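Local coordinates for penicillin-binding protein 1A (Mycobacterium tuberculosis, PDB 5CXW) that builds the mycobacterial cell wall by polymerising glycan strands and cross-linking their peptides, the latter in the penicillin-sensitive transpeptidase domain that this chain holds, at residues S224-H228 with G254-K260; L104-E109 with V262-V266; Y218-A222 with G310-S316. All coordinates share one frame; numbering follows the deposited sequence.

Contact 1 of 3, residues S224-H228 with G254-K260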
loop_
_atom_site.group_PDB
_atom_site.type_symbol
_atom_site.label_atom_id
_atom_site.label_comp_id
_atom_site.label_asym_id
_atom_site.label_seq_id
_atom_site.Cartn_x
_atom_site.Cartn_y
_atom_site.Cartn_z
ATOM N N SER A 224 14.684 -2.286 0.641
ATOM C CA SER A 224 15.397 -3.478 1.122
ATOM C C SER A 224 15.259 -3.619 2.628
ATOM O O SER A 224 16.189 -4.043 3.284
ATOM C CB SER A 224 16.855 -3.490 0.660
ATOM O OG SER A 224 16.906 -3.773 -0.753
ATOM N N GLY A 225 14.082 -3.221 3.156
ATOM C CA GLY A 225 13.721 -3.465 4.552
ATOM C C GLY A 225 13.963 -2.314 5.485
ATOM O O GLY A 225 13.709 -2.449 6.682
ATOM N N ILE A 226 14.411 -1.177 4.950
ATOM C CA ILE A 226 14.695 0.032 5.765
ATOM C C ILE A 226 13.445 0.916 5.742
ATOM O O ILE A 226 12.962 1.270 4.678
ATOM C CB ILE A 226 15.920 0.782 5.283
ATOM C CG1 ILE A 226 17.164 -0.132 5.376
ATOM C CG2 ILE A 226 16.097 2.069 6.084
ATOM C CD1 ILE A 226 18.450 0.452 4.838
ATOM N N TYR A 227 12.931 1.202 6.954
ATOM C CA TYR A 227 11.785 1.998 7.204
ATOM C C TYR A 227 12.190 3.419 7.550
ATOM O O TYR A 227 13.161 3.654 8.330
ATOM C CB TYR A 227 10.997 1.401 8.399
ATOM C CG TYR A 227 9.954 2.314 8.983
ATOM C CD1 TYR A 227 8.769 2.543 8.331
ATOM C CD2 TYR A 227 10.194 3.018 10.153
ATOM C CE1 TYR A 227 7.796 3.373 8.889
ATOM C CE2 TYR A 227 9.228 3.849 10.693
ATOM C CZ TYR A 227 8.039 4.005 10.053
ATOM O OH TYR A 227 7.154 4.920 10.649
ATOM N N HIS A 228 11.425 4.386 6.975
ATOM C CA HIS A 228 11.495 5.809 7.350
ATOM C C HIS A 228 10.110 6.308 7.613
ATOM O O HIS A 228 9.239 6.125 6.786
ATOM C CB HIS A 228 12.154 6.681 6.254
ATOM C CG HIS A 228 13.511 6.239 5.796
ATOM N ND1 HIS A 228 14.680 6.720 6.337
ATOM C CD2 HIS A 228 13.886 5.375 4.824
ATOM C CE1 HIS A 228 15.715 6.173 5.713
ATOM N NE2 HIS A 228 15.252 5.362 4.789
ATOM N N GLY A 254 17.201 5.902 8.965
ATOM C CA GLY A 254 16.155 4.821 8.868
ATOM C C GLY A 254 16.340 3.674 9.866
ATOM O O GLY A 254 17.275 3.682 10.682
ATOM N N ASP A 255 15.442 2.700 9.836
ATOM C CA ASP A 255 15.452 1.573 10.750
ATOM C C ASP A 255 15.373 0.290 9.888
ATOM O O ASP A 255 14.465 0.143 9.087
ATOM C CB ASP A 255 14.224 1.718 11.693
ATOM C CG ASP A 255 14.169 0.694 12.811
ATOM O OD1 ASP A 255 15.085 -0.161 12.898
ATOM O OD2 ASP A 255 13.223 0.770 13.686
ATOM N N GLN A 256 16.329 -0.637 10.065
ATOM C CA GLN A 256 16.288 -1.911 9.355
ATOM C C GLN A 256 15.197 -2.836 9.963
ATOM O O GLN A 256 15.487 -3.747 10.754
ATOM C CB GLN A 256 17.670 -2.579 9.370
ATOM C CG GLN A 256 17.769 -3.808 8.474
ATOM C CD GLN A 256 17.857 -3.438 7.022
ATOM O OE1 GLN A 256 18.727 -2.665 6.618
ATOM N NE2 GLN A 256 17.046 -4.038 6.214
ATOM N N ARG A 257 13.955 -2.620 9.565
ATOM C CA ARG A 257 12.828 -3.343 10.171
ATOM C C ARG A 257 12.626 -4.776 9.659
ATOM O O ARG A 257 12.130 -5.640 10.399
ATOM C CB ARG A 257 11.541 -2.593 9.810
ATOM C CG ARG A 257 11.414 -1.239 10.519
ATOM C CD ARG A 257 11.033 -1.434 11.976
ATOM N NE ARG A 257 10.695 -0.188 12.677
ATOM C CZ ARG A 257 9.516 0.429 12.680
ATOM N NH1 ARG A 257 8.493 -0.002 12.001
ATOM N NH2 ARG A 257 9.372 1.542 13.409
ATOM N N ILE A 258 12.918 -5.003 8.385
ATOM C CA ILE A 258 12.764 -6.265 7.728
ATOM C C ILE A 258 14.154 -6.613 7.145
ATOM O O ILE A 258 14.827 -5.737 6.601
ATOM C CB ILE A 258 11.736 -6.150 6.600
ATOM C CG1 ILE A 258 10.374 -5.716 7.131
ATOM C CG2 ILE A 258 11.662 -7.428 5.785
ATOM C CD1 ILE A 258 9.428 -5.333 6.032
ATOM N N PRO A 259 14.601 -7.866 7.278
ATOM C CA PRO A 259 15.935 -8.135 6.732
ATOM C C PRO A 259 15.965 -7.916 5.209
ATOM O O PRO A 259 14.979 -8.167 4.488
ATOM C CB PRO A 259 16.200 -9.605 7.088
ATOM C CG PRO A 259 15.219 -9.897 8.220
ATOM C CD PRO A 259 14.058 -8.979 8.062
ATOM N N LYS A 260 17.081 -7.360 4.748
ATOM C CA LYS A 260 17.277 -7.127 3.326
ATOM C C LYS A 260 16.944 -8.351 2.484
ATOM O O LYS A 260 16.302 -8.241 1.428
ATOM C CB LYS A 260 18.716 -6.691 3.076
ATOM C CG LYS A 260 19.095 -6.623 1.575
ATOM C CD LYS A 260 20.410 -5.943 1.335
ATOM C CE LYS A 260 20.861 -5.949 -0.120
ATOM N NZ LYS A 260 19.908 -5.333 -1.054
#

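Contact 2 of 3, residues L104-E109 with V262-V266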
loop_
_atom_site.group_PDB
_atom_site.type_symbol
_atom_site.label_atom_id
_atom_site.label_comp_id
_atom_site.label_asym_id
_atom_site.label_seq_id
_atom_site.Cartn_x
_atom_site.Cartn_y
_atom_site.Cartn_z
ATOM N N LEU A 104 3.677 -12.900 3.498
ATOM C CA LEU A 104 4.907 -13.381 2.860
ATOM C C LEU A 104 6.162 -12.903 3.566
ATOM O O LEU A 104 7.113 -13.680 3.802
ATOM C CB LEU A 104 4.898 -12.968 1.403
ATOM C CG LEU A 104 6.048 -13.499 0.555
ATOM C CD1 LEU A 104 6.230 -14.991 0.579
ATOM C CD2 LEU A 104 5.910 -13.029 -0.875
ATOM N N VAL A 105 6.143 -11.638 4.003
ATOM C CA VAL A 105 7.208 -11.163 4.862
ATOM C C VAL A 105 7.378 -12.068 6.063
ATOM O O VAL A 105 8.497 -12.511 6.391
ATOM C CB VAL A 105 7.010 -9.701 5.357
ATOM C CG1 VAL A 105 8.051 -9.325 6.361
ATOM C CG2 VAL A 105 7.083 -8.705 4.190
ATOM N N ALA A 106 6.280 -12.306 6.762
ATOM C CA ALA A 106 6.321 -13.108 7.978
ATOM C C ALA A 106 6.892 -14.515 7.728
ATOM O O ALA A 106 7.678 -15.029 8.537
ATOM C CB ALA A 106 4.936 -13.268 8.567
ATOM N N ALA A 107 6.463 -15.113 6.623
ATOM C CA ALA A 107 6.901 -16.429 6.263
ATOM C C ALA A 107 8.409 -16.456 6.035
ATOM O O ALA A 107 9.160 -17.325 6.542
ATOM C CB ALA A 107 6.175 -16.898 5.025
ATOM N N LEU A 108 8.883 -15.543 5.205
ATOM C CA LEU A 108 10.283 -15.494 4.856
ATOM C C LEU A 108 11.129 -15.278 6.114
ATOM O O LEU A 108 12.202 -15.856 6.244
ATOM C CB LEU A 108 10.539 -14.388 3.836
ATOM C CG LEU A 108 10.005 -14.689 2.441
ATOM C CD1 LEU A 108 9.810 -13.395 1.668
ATOM C CD2 LEU A 108 10.963 -15.523 1.693
ATOM N N GLU A 109 10.624 -14.482 7.053
ATOM C CA GLU A 109 11.340 -14.218 8.304
ATOM C C GLU A 109 11.497 -15.517 9.164
ATOM O O GLU A 109 12.364 -15.594 10.075
ATOM C CB GLU A 109 10.641 -13.108 9.040
ATOM C CG GLU A 109 10.932 -11.750 8.429
ATOM C CD GLU A 109 10.296 -10.599 9.151
ATOM O OE1 GLU A 109 9.418 -10.849 9.977
ATOM O OE2 GLU A 109 10.681 -9.439 8.872
ATOM N N VAL A 262 15.026 -10.838 3.081
ATOM C CA VAL A 262 13.598 -11.038 3.078
ATOM C C VAL A 262 12.929 -10.052 2.147
ATOM O O VAL A 262 12.100 -10.452 1.268
ATOM C CB VAL A 262 13.023 -10.941 4.517
ATOM C CG1 VAL A 262 11.510 -10.853 4.478
ATOM C CG2 VAL A 262 13.464 -12.113 5.317
ATOM N N ALA A 263 13.198 -8.783 2.327
ATOM C CA ALA A 263 12.522 -7.771 1.528
ATOM C C ALA A 263 12.785 -7.997 0.021
ATOM O O ALA A 263 11.875 -7.863 -0.804
ATOM C CB ALA A 263 13.016 -6.414 1.907
ATOM N N ASP A 264 14.014 -8.321 -0.339
ATOM C CA ASP A 264 14.401 -8.489 -1.758
ATOM C C ASP A 264 13.725 -9.739 -2.385
ATOM O O ASP A 264 13.441 -9.763 -3.596
ATOM C CB ASP A 264 15.920 -8.499 -1.900
ATOM C CG ASP A 264 16.564 -7.112 -1.530
ATOM O OD1 ASP A 264 15.826 -6.068 -1.425
ATOM O OD2 ASP A 264 17.798 -7.096 -1.405
ATOM N N ASN A 265 13.474 -10.770 -1.575
ATOM C CA ASN A 265 12.684 -11.917 -2.022
ATOM C C ASN A 265 11.198 -11.559 -2.218
ATOM O O ASN A 265 10.544 -12.040 -3.189
ATOM C CB ASN A 265 12.822 -13.139 -1.109
ATOM C CG ASN A 265 14.009 -13.986 -1.480
ATOM O OD1 ASN A 265 13.925 -14.812 -2.378
ATOM N ND2 ASN A 265 15.107 -13.821 -0.796
ATOM N N VAL A 266 10.647 -10.739 -1.309
ATOM C CA VAL A 266 9.276 -10.269 -1.490
ATOM C C VAL A 266 9.175 -9.468 -2.843
ATOM O O VAL A 266 8.294 -9.708 -3.673
ATOM C CB VAL A 266 8.780 -9.415 -0.327
ATOM C CG1 VAL A 266 7.440 -8.759 -0.670
ATOM C CG2 VAL A 266 8.720 -10.248 0.977
#

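Contact 3 of 3, residues Y218-A222 with G310-S316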
loop_
_atom_site.group_PDB
_atom_site.type_symbol
_atom_site.label_atom_id
_atom_site.label_comp_id
_atom_site.label_asym_id
_atom_site.label_seq_id
_atom_site.Cartn_x
_atom_site.Cartn_y
_atom_site.Cartn_z
ATOM N N TYR A 218 5.088 -0.547 1.829
ATOM C CA TYR A 218 5.678 -1.015 0.553
ATOM C C TYR A 218 6.998 -0.240 0.253
ATOM O O TYR A 218 7.970 -0.813 -0.269
ATOM C CB TYR A 218 4.703 -0.907 -0.581
ATOM C CG TYR A 218 3.708 -2.019 -0.741
ATOM C CD1 TYR A 218 2.968 -2.514 0.351
ATOM C CD2 TYR A 218 3.442 -2.580 -1.996
ATOM C CE1 TYR A 218 2.013 -3.515 0.176
ATOM C CE2 TYR A 218 2.473 -3.515 -2.183
ATOM C CZ TYR A 218 1.753 -3.987 -1.101
ATOM O OH TYR A 218 0.764 -4.978 -1.258
ATOM N N ALA A 219 7.088 1.033 0.716
ATOM C CA ALA A 219 8.371 1.784 0.627
ATOM C C ALA A 219 9.477 1.060 1.407
ATOM O O ALA A 219 10.615 0.972 0.960
ATOM C CB ALA A 219 8.181 3.225 1.038
ATOM N N THR A 220 9.141 0.482 2.558
ATOM C CA THR A 220 10.112 -0.238 3.342
ATOM C C THR A 220 10.637 -1.441 2.555
ATOM O O THR A 220 11.852 -1.748 2.575
ATOM C CB THR A 220 9.478 -0.658 4.690
ATOM O OG1 THR A 220 9.122 0.521 5.421
ATOM C CG2 THR A 220 10.393 -1.512 5.535
ATOM N N LEU A 221 9.721 -2.127 1.868
ATOM C CA LEU A 221 10.123 -3.212 0.978
ATOM C C LEU A 221 11.049 -2.715 -0.145
ATOM O O LEU A 221 12.097 -3.339 -0.415
ATOM C CB LEU A 221 8.918 -3.959 0.432
ATOM C CG LEU A 221 8.049 -4.691 1.444
ATOM C CD1 LEU A 221 6.775 -5.154 0.759
ATOM C CD2 LEU A 221 8.813 -5.851 2.045
ATOM N N ALA A 222 10.663 -1.595 -0.745
ATOM C CA ALA A 222 11.408 -0.979 -1.871
ATOM C C ALA A 222 12.818 -0.590 -1.446
ATOM O O ALA A 222 13.766 -0.626 -2.248
ATOM C CB ALA A 222 10.660 0.229 -2.398
ATOM N N GLY A 310 2.315 -0.523 -5.441
ATOM C CA GLY A 310 3.550 -1.023 -5.985
ATOM C C GLY A 310 4.600 0.059 -6.111
ATOM O O GLY A 310 4.314 1.259 -5.969
ATOM N N TYR A 311 5.813 -0.406 -6.357
ATOM C CA TYR A 311 7.010 0.409 -6.238
ATOM C C TYR A 311 8.114 0.106 -7.214
ATOM O O TYR A 311 8.161 -0.963 -7.832
ATOM C CB TYR A 311 7.559 0.267 -4.789
ATOM C CG TYR A 311 7.940 -1.126 -4.336
ATOM C CD1 TYR A 311 9.197 -1.702 -4.584
ATOM C CD2 TYR A 311 7.011 -1.903 -3.629
ATOM C CE1 TYR A 311 9.513 -2.995 -4.098
ATOM C CE2 TYR A 311 7.329 -3.150 -3.180
ATOM C CZ TYR A 311 8.578 -3.690 -3.389
ATOM O OH TYR A 311 8.848 -4.952 -2.884
ATOM N N THR A 312 9.034 1.095 -7.336
ATOM C CA THR A 312 10.364 0.921 -7.791
ATOM C C THR A 312 11.255 1.253 -6.605
ATOM O O THR A 312 10.770 1.660 -5.575
ATOM C CB THR A 312 10.660 1.861 -8.971
ATOM O OG1 THR A 312 10.830 3.179 -8.474
ATOM C CG2 THR A 312 9.599 1.788 -9.969
ATOM N N PRO A 313 12.571 1.113 -6.732
ATOM C CA PRO A 313 13.399 1.482 -5.572
ATOM C C PRO A 313 13.307 2.967 -5.168
ATOM O O PRO A 313 13.691 3.340 -4.043
ATOM C CB PRO A 313 14.821 1.113 -6.048
ATOM C CG PRO A 313 14.579 0.038 -7.081
ATOM C CD PRO A 313 13.349 0.445 -7.790
ATOM N N SER A 314 12.794 3.813 -6.054
ATOM C CA SER A 314 12.753 5.260 -5.855
ATOM C C SER A 314 11.344 5.834 -5.615
ATOM O O SER A 314 11.228 7.007 -5.355
ATOM C CB SER A 314 13.448 5.944 -7.024
ATOM O OG SER A 314 14.856 5.665 -6.979
ATOM N N LEU A 315 10.287 5.019 -5.674
ATOM C CA LEU A 315 8.940 5.505 -5.462
ATOM C C LEU A 315 7.985 4.376 -5.176
ATOM O O LEU A 315 7.959 3.382 -5.874
ATOM C CB LEU A 315 8.421 6.354 -6.630
ATOM C CG LEU A 315 7.252 7.265 -6.259
ATOM C CD1 LEU A 315 7.679 8.383 -5.307
ATOM C CD2 LEU A 315 6.765 7.881 -7.567
ATOM N N SER A 316 7.237 4.529 -4.078
ATOM C CA SER A 316 6.196 3.572 -3.697
ATOM C C SER A 316 4.870 4.237 -3.699
ATOM O O SER A 316 4.677 5.254 -3.018
ATOM C CB SER A 316 6.464 3.033 -2.274
ATOM O OG SER A 316 5.367 2.176 -1.887
HETATM O O HOH W 1 15.323 2.008 -2.357
#

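Contact 1 of 3, residues S224-H228 with G254-K260
Gly225 O is gripped by two successive backbone amides of the facing segment: Ile258 N donates to it at 3.2 Å along a nearly straight line (171°), and Arg257 N adds a weak bond. The pairing belongs to a two-stranded antiparallel ribbon at the surface of the transpeptidase domain, formed just after helix 211-222 ends in a Schellman motif whose positive-phi residue is Ser224. Tyr227 and Asp255 make the hydrogen-bonded pair, with Tyr227 N to Asp255 O at 2.8 Å and Asp255 N to Tyr227 O at 2.9 Å; Ile226 and Gln256 make the non-hydrogen-bonded pair beside it. Gly225 CA turns a C-H toward Ile258 O, 3.3 Å away, a CA-H...O contact. Gln256 folds back at chi2 (75°), which lets NE2 reach two carbonyls, Ser224 O across the contact at 3.1 Å and Ile258 O in its own segment at 2.8 Å, both close to the plane of its amide. Its OE1 meanwhile rests against Ile226 CG1. On the other side of the ribbon the guanidinium of Arg257 stacks on one face of the Tyr227 ring, the planes 21° apart and the centres 4.2 Å, an off-centre cation-pi contact. Arg257 NE holds Asp255 OD2 in a salt bridge and NH1 bonds Gln175 O, two ties that fix the rotation of the flat group. Asp264 is the stronger partner of both Ser224 OG and Lys260 NZ, whose mutual bond is weak, whereas Lys260 CA makes a CA-H...O contact of 3.3 Å with Ser224 O.

Contact 2 of 3, residues L104-E109 with V262-V266
Helices 104-109 and 262-266 cross at a steep incline, their N-to-C directions 132° apart and their axes 9.5 Å at closest approach, with Leu108 and Val262 bringing the backbones nearest. This is helix-to-helix packing in the core of the transpeptidase domain, made of aliphatic branches; helix 100-109 follows Ser97, probably the acyl-ester residue, whose side chain is about 11 Å from that of Leu104. Val262 points at the facing helix and sets both methyls against it: CG1 sits 3.7 Å from Leu108 CB and also faces Val105 O, while CG2 meets Glu109 CG at 4.0 Å, the two side chains at about a right angle. One turn on, Val266 offers CG2 alone, the branch beside its backbone N (chi1 170° for CG1). That methyl touches Leu108 CD1 at 3.4 Å, tighter than usual for two carbons, and Val105 CG2 at 3.9 Å; Leu104 CG borders it less closely at 4.2 Å. Leu108 thus lies across both valines, and its two methyls also reach Asn265 CB, each at 4.1 Å. The amide of Asn265 turns to other partners: ND2 bonds Ala261 O and Thr368 O, and OD1 accepts from Gly375 N, which satisfies a buried polar group. Around this seam helix 100-109 packs on Ala172 of helix 165-176, Ile143 of helix 143-149 and Leu158 of helix 152-161.

Contact 3 of 3, residues Y218-A222 with G310-S316
Tyr311 lays one face of its ring against helix 218-222, and this is the tight part of the contact. Ala222 CB presses on Tyr311 CD1 at 3.3 Å, and Tyr218 O and Ala222 N, themselves joined by a helical backbone bond, both sit over that same face, offset toward its rim. The chi1 of 60° sets CG between the backbone N and the carbonyl carbon, and from there the ring reaches across the helix, bringing Tyr311 OH to 3.5 Å from Leu221 CB. OH bonds Thr267 OG1 of helix 260-270, which anchors the far end of the ring. The side chains of Tyr218 and Tyr311 cross at about a right angle, with Tyr218 CD2 in the plane of the Tyr311 ring at its edge, 4.0 Å from Tyr311 CD2. Beside it Ser316 CB rests on Ala219 CB at 3.7 Å; Ser316 OG also lies near Tyr218 CB, but its polar partner is Ala215 O, one turn back in the helix. The contact is looser beyond Ala222 CB, where the carbonyl of that residue faces the turn. The type I turn from Thr312 to Leu315 keeps Pro313 CA 4.0 Å from Ala222 O, and a water spans the two sides by donating to Ala222 O at 3.1 Å and to Pro313 O at 2.7 Å. The arrangement is a helix packed on the hairpin of strands 303-312 and 315-323 in the five-stranded antiparallel sheet, as in the penicillin-binding and beta-lactamase fold; Tyr218 OH bonds Ser98 O, next to Ser97, probably the residue that forms the acyl-ester intermediate.

In the fold
Contacts 2 and 3 are buried and contact 1 lies at the surface, and their chemistry follows: contact 1 relies on backbone bonds and polar or charged side chains, contact 2 on aliphatic methyls, contact 3 on an aromatic ring against a helix. Contacts 1 and 3 share the chain around helix 211-222, whose end Gly225 N closes on Thr220 O at 2.7 Å. Contacts 1 and 2 meet where strand 255-256 leads into helix 260-270, with Ser224 OG 2.6 Å from Asp264 OD1. Leu221 joins contacts 2 and 3, its methyls packing on Val105 and Val266, so the helix pair of contact 2 packs against the helix that lies on the sheet in contact 3.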